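Local coordinates for protein proteasome chaperone 3 (Saccharomyces cerevisiae, PDB 2Z5B) that forms a heterodimer with Poc4 that binds proteasome precursors and facilitates alpha-ring formation during assembly of the 20S proteasome, at residues B[32-35]-B[36-39]; B[41-45]-B[46-50]; B[118-121]-B[122-126]. All blocks are in the same frame, centred on the assembly; numbering follows the deposited sequence.

How the interactions relate
Following the chain from the N terminus, interaction 1 closes the turn between strands 26-33 and 38-44, so the second strand runs back beside the first. Interaction 2 lies at the far end of strand 38-44, where the type I' turn at 44-47 starts the chain toward strand 50-56. Interaction 3 comes much later, at the C-terminal end of helix 109-124. The three are in series; none nests in or crosses another. Interactions 1 and 3 touch, H33 and I38 of the hairpin packing on Y120 and L125, which ties sheet to helix. Interactions 2 and 3 stay about 7 Å apart at their nearest atoms, on opposite sides of the chain's centre.

Interaction 1 of 3, residues B[32-35]-B[36-39]; sequences THFN and NTIL
L39 O is gripped twice: T32 N donates to it at 3.0 Å, and water 1 adds a second bond. The same water accepts from T32 OG1 at 2.7 Å, so side chain and backbone of this pair are bridged; OG1 is also bonded to Q30 NE2. The return bond, L39 N to T32 O, is 2.8 Å long and nearly straight at 170°, completing an antiparallel hydrogen-bonded pair. One residue further, H33 and I38 form the non-hydrogen-bonded pair, and their side chains run alongside each other on the face turned to helix 109-124. I38 CG1 sits over one face of the imidazole, 3.8 Å from the ring centroid, in a CH-pi contact. In both residues the first side-chain branch, H33 CG and I38 CG1, lies opposite the carbonyl carbon (chi1 -68° and -74°), which sends ring and chain off in the same direction. I38 CG2 reaches H33 CD2 at 3.8 Å, while CD1 lies beside ND1. Replacing H33 by an alanine would probably leave I38 CG1 without its ring cover, deprive Y4 of its ring partner and Y120 of a packing neighbour. On the side of T32 and L39, the F34 ring turns its edge to L39 CB, 4.0 Å from CE2, and T37 O also lies at that edge. F34 N donates to T37 O at 2.8 Å, closing the turn. N36 OD1 lies beside F34 CB and is bonded to L59 N of the partner chain, Protein YPL144W; S57 of that chain packs on F34. T37 N is buried without a partner in the model. The chemistry thus divides the hairpin: H33 and I38 pack on the chain's own helix, while T32, F34, N36, T37 and L39 meet the partner subunit.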
# COMPACT_ATOMS: atom_id res chain seq x y z
N THR B 32 6.06 -0.98 -2.33
CA THR B 32 7.17 -0.62 -1.45
C THR B 32 7.46 -1.82 -0.55
O THR B 32 6.54 -2.41 0.01
CB THR B 32 6.82 0.62 -0.59
OG1 THR B 32 6.17 1.60 -1.40
CG2 THR B 32 8.11 1.24 -0.00
N HIS B 33 8.73 -2.18 -0.42
CA HIS B 33 9.14 -3.35 0.35
C HIS B 33 9.74 -2.88 1.66
O HIS B 33 10.58 -1.97 1.67
CB HIS B 33 10.21 -4.15 -0.41
CG HIS B 33 9.69 -4.83 -1.65
ND1 HIS B 33 10.26 -5.97 -2.16
CD2 HIS B 33 8.66 -4.52 -2.47
CE1 HIS B 33 9.61 -6.34 -3.25
NE2 HIS B 33 8.63 -5.48 -3.46
N PHE B 34 9.33 -3.53 2.75
CA PHE B 34 9.84 -3.23 4.10
C PHE B 34 10.37 -4.50 4.74
O PHE B 34 10.27 -5.59 4.16
CB PHE B 34 8.71 -2.67 4.96
CG PHE B 34 8.06 -1.45 4.40
CD1 PHE B 34 8.60 -0.20 4.65
CD2 PHE B 34 6.92 -1.55 3.62
CE1 PHE B 34 8.00 0.96 4.12
CE2 PHE B 34 6.31 -0.41 3.09
CZ PHE B 34 6.86 0.84 3.33
N ASN B 35 10.93 -4.38 5.95
CA ASN B 35 11.43 -5.55 6.68
C ASN B 35 10.37 -6.51 7.19
O ASN B 35 10.63 -7.70 7.34
CB ASN B 35 12.33 -5.14 7.85
CG ASN B 35 13.77 -5.11 7.46
OD1 ASN B 35 14.11 -4.73 6.34
ND2 ASN B 35 14.65 -5.52 8.37
N ASN B 36 9.19 -5.98 7.47
CA ASN B 36 8.10 -6.78 7.98
C ASN B 36 7.05 -7.13 6.93
O ASN B 36 6.32 -8.11 7.08
CB ASN B 36 7.43 -6.09 9.18
CG ASN B 36 7.05 -4.64 8.89
OD1 ASN B 36 7.72 -3.95 8.11
ND2 ASN B 36 5.97 -4.17 9.51
N THR B 37 6.96 -6.33 5.87
CA THR B 37 5.83 -6.46 4.97
C THR B 37 6.17 -5.86 3.60
O THR B 37 7.17 -5.17 3.44
CB THR B 37 4.57 -5.78 5.59
OG1 THR B 37 3.40 -6.14 4.84
CG2 THR B 37 4.71 -4.27 5.57
N ILE B 38 5.34 -6.17 2.62
CA ILE B 38 5.37 -5.45 1.37
C ILE B 38 4.04 -4.73 1.27
O ILE B 38 3.00 -5.28 1.66
CB ILE B 38 5.63 -6.39 0.17
CG1 ILE B 38 7.12 -6.81 0.17
CG2 ILE B 38 5.29 -5.69 -1.14
CD1 ILE B 38 7.41 -8.11 -0.48
N LEU B 39 4.08 -3.47 0.83
CA LEU B 39 2.84 -2.73 0.61
C LEU B 39 2.61 -2.61 -0.88
O LEU B 39 3.37 -1.93 -1.57
CB LEU B 39 2.89 -1.34 1.28
CG LEU B 39 1.72 -0.36 1.04
CD1 LEU B 39 0.41 -0.96 1.56
CD2 LEU B 39 2.00 0.95 1.72
O HOH W 1 3.52 1.07 -1.49

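Interaction 2 of 3, residues B[41-45]-B[46-50]; sequences QIRLN and GEMDS
R43 CB rests 3.4 Å from E47 O, where the chain has just turned back. CG continues opposite the carbonyl carbon of its own residue (chi1 -65°), and the chain then runs extended to NE. On the way CG passes M48 SD at 3.8 Å, and CD lies 3.4 Å from G46 O. NE donates to Q41 OE1 at 2.8 Å; NH2 reaches the same OE1, also at 2.8 Å, so two nitrogens hold one oxygen side-on in the guanidinium plane. At the other end of the group NH1 donates to G46 O at 2.9 Å, the acceptor tilted 26° out of the guanidinium plane. This fixes the rotation of the group from two ends, and P40 O of the partner chain, Protein YPL144W, takes a further bond from NH1. The backbone beneath is a type I' beta turn, the kind that commonly closes two-residue hairpins; here it closes a single antiparallel bridge, L44 with E47, and strands 38-44 and 50-56 do not pair, 140-145 lying between them. E47 N meets L44 O at 2.9 Å from well above the carbonyl plane, 62° out of it, whereas L44 N reaches E47 O in the plane, on a lone pair. Both inner residues, N45 and G46, have positive phi, and a CB on G46 would clash with N45 O. Water 2 accepts from G46 N and bonds weakly to R43 O. M48, bent at its last torsion, lays its methyl CE 3.3 Å from Q41 OE1 and crosses Q41 at about a right angle. Q41 OE1 is also bonded to S42 OG of the partner chain, and Q41 NE2 to Q30 OE1. D49 and S50 both face M145, a classic beta bulge leading into strand 50-56.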
# COMPACT_ATOMS: atom_id res chain seq x y z
N GLN B 41 0.08 -1.65 -4.12
CA GLN B 41 -1.07 -0.91 -4.63
C GLN B 41 -1.48 -1.52 -5.96
O GLN B 41 -0.63 -1.78 -6.81
CB GLN B 41 -0.75 0.56 -4.91
CG GLN B 41 -0.50 1.41 -3.68
CD GLN B 41 -0.26 2.83 -4.07
OE1 GLN B 41 -1.21 3.60 -4.28
NE2 GLN B 41 1.00 3.20 -4.19
N ILE B 42 -2.78 -1.74 -6.13
CA ILE B 42 -3.32 -2.08 -7.46
C ILE B 42 -4.48 -1.16 -7.80
O ILE B 42 -5.60 -1.35 -7.31
CB ILE B 42 -3.78 -3.55 -7.59
CG1 ILE B 42 -2.75 -4.50 -6.95
CG2 ILE B 42 -3.97 -3.88 -9.07
CD1 ILE B 42 -3.23 -5.93 -6.79
N ARG B 43 -4.22 -0.16 -8.62
CA ARG B 43 -5.20 0.87 -8.89
C ARG B 43 -5.83 0.74 -10.27
O ARG B 43 -5.15 0.45 -11.25
CB ARG B 43 -4.56 2.24 -8.77
CG ARG B 43 -4.11 2.59 -7.36
CD ARG B 43 -3.70 4.03 -7.33
NE ARG B 43 -3.14 4.45 -6.05
CZ ARG B 43 -3.32 5.67 -5.54
NH1 ARG B 43 -4.11 6.54 -6.18
NH2 ARG B 43 -2.75 5.99 -4.38
N LEU B 44 -7.13 1.01 -10.34
CA LEU B 44 -7.88 0.99 -11.59
C LEU B 44 -8.33 2.40 -11.87
O LEU B 44 -9.11 2.97 -11.09
CB LEU B 44 -9.10 0.06 -11.51
CG LEU B 44 -9.95 -0.10 -12.79
CD1 LEU B 44 -9.09 -0.44 -13.98
CD2 LEU B 44 -11.03 -1.15 -12.60
N ASN B 45 -7.83 2.97 -12.96
CA ASN B 45 -8.01 4.40 -13.26
C ASN B 45 -7.66 5.29 -12.06
O ASN B 45 -8.34 6.27 -11.79
CB ASN B 45 -9.43 4.68 -13.78
CG ASN B 45 -9.66 4.18 -15.21
OD1 ASN B 45 -10.81 4.04 -15.65
ND2 ASN B 45 -8.59 3.94 -15.94
N GLY B 46 -6.59 4.93 -11.35
CA GLY B 46 -6.11 5.72 -10.19
C GLY B 46 -6.86 5.43 -8.90
O GLY B 46 -6.47 5.88 -7.81
N GLU B 47 -7.95 4.68 -9.03
CA GLU B 47 -8.81 4.42 -7.87
C GLU B 47 -8.36 3.22 -7.07
O GLU B 47 -7.79 2.27 -7.60
CB GLU B 47 -10.29 4.28 -8.29
CG GLU B 47 -10.82 5.53 -8.96
CD GLU B 47 -12.28 5.42 -9.38
OE1 GLU B 47 -12.96 4.46 -8.96
OE2 GLU B 47 -12.74 6.33 -10.12
N MET B 48 -8.67 3.27 -5.78
CA MET B 48 -8.24 2.28 -4.81
C MET B 48 -9.17 2.45 -3.61
O MET B 48 -9.23 3.54 -3.03
CB MET B 48 -6.80 2.58 -4.41
CG MET B 48 -6.14 1.58 -3.53
SD MET B 48 -4.37 1.76 -3.70
CE MET B 48 -3.99 3.05 -2.52
N ASP B 49 -9.87 1.39 -3.22
CA ASP B 49 -10.97 1.52 -2.24
C ASP B 49 -11.00 0.41 -1.19
O ASP B 49 -11.83 0.44 -0.28
CB ASP B 49 -12.32 1.58 -2.98
CG ASP B 49 -12.67 0.28 -3.71
OD1 ASP B 49 -11.94 -0.72 -3.56
OD2 ASP B 49 -13.68 0.26 -4.45
N SER B 50 -10.12 -0.57 -1.33
CA SER B 50 -10.08 -1.70 -0.40
C SER B 50 -8.66 -1.96 0.08
O SER B 50 -7.70 -1.58 -0.60
CB SER B 50 -10.64 -2.96 -1.07
OG SER B 50 -11.87 -2.68 -1.74
O HOH W 2 -4.72 3.22 -12.39
O HOH W 3 -10.60 7.40 -12.05

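Interaction 3 of 3, residues B[118-121]-B[122-126]; sequences ELYR and RVILP
A wider pi-type turn ends helix 109-124, and L119 O is where it shows: V123 N donates to it at 2.9 Å in the usual four-residue spacing, while I124 N, five residues on, donates at 3.0 Å and 165°. The two N-H groups approach from opposite faces of the carbonyl plane. Y120 O takes one such long-spaced bond, from L125 N at 2.9 Å, whereas R122 N to E118 O at 2.9 Å is still an ordinary alpha-helical bond. The side chains pack along the same turn. I124 CD1 stands over the centre of the Y120 ring in a CH-pi contact, 3.8 Å from the centroid and only 4° off the ring normal. With CG1 opposite the carbonyl carbon of I124 (chi1 -64°) and the chain extended beyond it, the methyl reaches back to both Y120 and L119, whose CG it meets at 3.5 Å. L125 CD1 comes instead to the edge of the tyrosine ring. L119 CD1 packs on V123 CB at 4.1 Å as the two side chains slant across one another. R122 and E118 are modelled with NH1 and OE1 too close, so their geometry is doubtful; as placed, the guanidinium lies over E118 CB and a salt bridge is likely. L119 also packs on L170 and I173 of helix 162-176, and Y120 on A31 and L40 of the sheet, so this turn is wedged between sheet and helix. L125 then leaves helical geometry and a cis peptide leads into P126. Carbonyls taking N-H groups five residues ahead are the mark of pi-type widening, here at a helix C terminus.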
# COMPACT_ATOMS: atom_id res chain seq x y z
N GLU B 118 1.48 -15.87 -2.92
CA GLU B 118 2.31 -16.98 -3.38
C GLU B 118 3.30 -16.55 -4.47
O GLU B 118 4.43 -17.03 -4.50
CB GLU B 118 1.43 -18.16 -3.83
CG GLU B 118 0.99 -19.04 -2.65
CD GLU B 118 2.17 -19.68 -1.92
OE1 GLU B 118 2.71 -20.69 -2.41
OE2 GLU B 118 2.58 -19.18 -0.86
N LEU B 119 2.88 -15.64 -5.33
CA LEU B 119 3.76 -15.09 -6.36
C LEU B 119 4.99 -14.45 -5.69
O LEU B 119 6.14 -14.72 -6.05
CB LEU B 119 3.00 -14.07 -7.24
CG LEU B 119 3.75 -13.47 -8.44
CD1 LEU B 119 4.01 -14.52 -9.52
CD2 LEU B 119 2.98 -12.30 -9.01
N TYR B 120 4.72 -13.61 -4.69
CA TYR B 120 5.80 -12.98 -3.93
C TYR B 120 6.75 -13.98 -3.28
O TYR B 120 7.96 -13.86 -3.42
CB TYR B 120 5.22 -11.99 -2.92
CG TYR B 120 5.09 -10.61 -3.50
CD1 TYR B 120 6.20 -9.75 -3.56
CD2 TYR B 120 3.88 -10.17 -4.02
CE1 TYR B 120 6.09 -8.47 -4.12
CE2 TYR B 120 3.76 -8.90 -4.58
CZ TYR B 120 4.86 -8.06 -4.62
OH TYR B 120 4.72 -6.82 -5.17
N ARG B 121 6.19 -14.99 -2.61
CA ARG B 121 6.99 -16.01 -1.90
C ARG B 121 7.84 -16.91 -2.80
O ARG B 121 9.02 -17.12 -2.53
CB ARG B 121 6.10 -16.88 -1.01
CG ARG B 121 5.29 -16.09 -0.01
CD ARG B 121 4.90 -16.90 1.20
NE ARG B 121 6.02 -17.14 2.10
CZ ARG B 121 5.91 -17.73 3.28
NH1 ARG B 121 4.72 -18.14 3.72
NH2 ARG B 121 6.99 -17.91 4.04
N ARG B 122 7.23 -17.44 -3.86
CA ARG B 122 7.86 -18.47 -4.67
C ARG B 122 8.67 -17.91 -5.85
O ARG B 122 9.64 -18.53 -6.29
CB ARG B 122 6.81 -19.47 -5.17
CG ARG B 122 5.94 -20.07 -4.06
CD ARG B 122 5.07 -21.22 -4.56
NE ARG B 122 4.08 -20.80 -5.55
CZ ARG B 122 2.77 -21.08 -5.49
NH1 ARG B 122 2.27 -21.79 -4.49
NH2 ARG B 122 1.96 -20.64 -6.45
N VAL B 123 8.27 -16.74 -6.34
CA VAL B 123 8.86 -16.17 -7.55
C VAL B 123 9.62 -14.86 -7.29
O VAL B 123 10.84 -14.81 -7.45
CB VAL B 123 7.78 -15.97 -8.65
CG1 VAL B 123 8.37 -15.27 -9.89
CG2 VAL B 123 7.15 -17.30 -9.02
N ILE B 124 8.91 -13.81 -6.88
CA ILE B 124 9.48 -12.46 -6.82
C ILE B 124 10.63 -12.34 -5.82
O ILE B 124 11.70 -11.82 -6.14
CB ILE B 124 8.39 -11.39 -6.55
CG1 ILE B 124 7.40 -11.36 -7.72
CG2 ILE B 124 9.02 -10.01 -6.35
CD1 ILE B 124 6.01 -10.97 -7.33
N LEU B 125 10.39 -12.81 -4.61
CA LEU B 125 11.46 -12.93 -3.62
C LEU B 125 12.01 -14.37 -3.72
O LEU B 125 11.31 -15.33 -3.36
CB LEU B 125 10.90 -12.64 -2.22
CG LEU B 125 9.90 -11.47 -2.03
CD1 LEU B 125 8.95 -11.73 -0.87
CD2 LEU B 125 10.61 -10.12 -1.84
N PRO B 126 13.24 -14.56 -4.26
CA PRO B 126 14.15 -13.67 -4.97
C PRO B 126 14.03 -13.82 -6.50
O PRO B 126 13.55 -14.84 -6.97
CB PRO B 126 15.53 -14.17 -4.52
CG PRO B 126 15.32 -15.63 -4.20
CD PRO B 126 13.83 -15.90 -4.12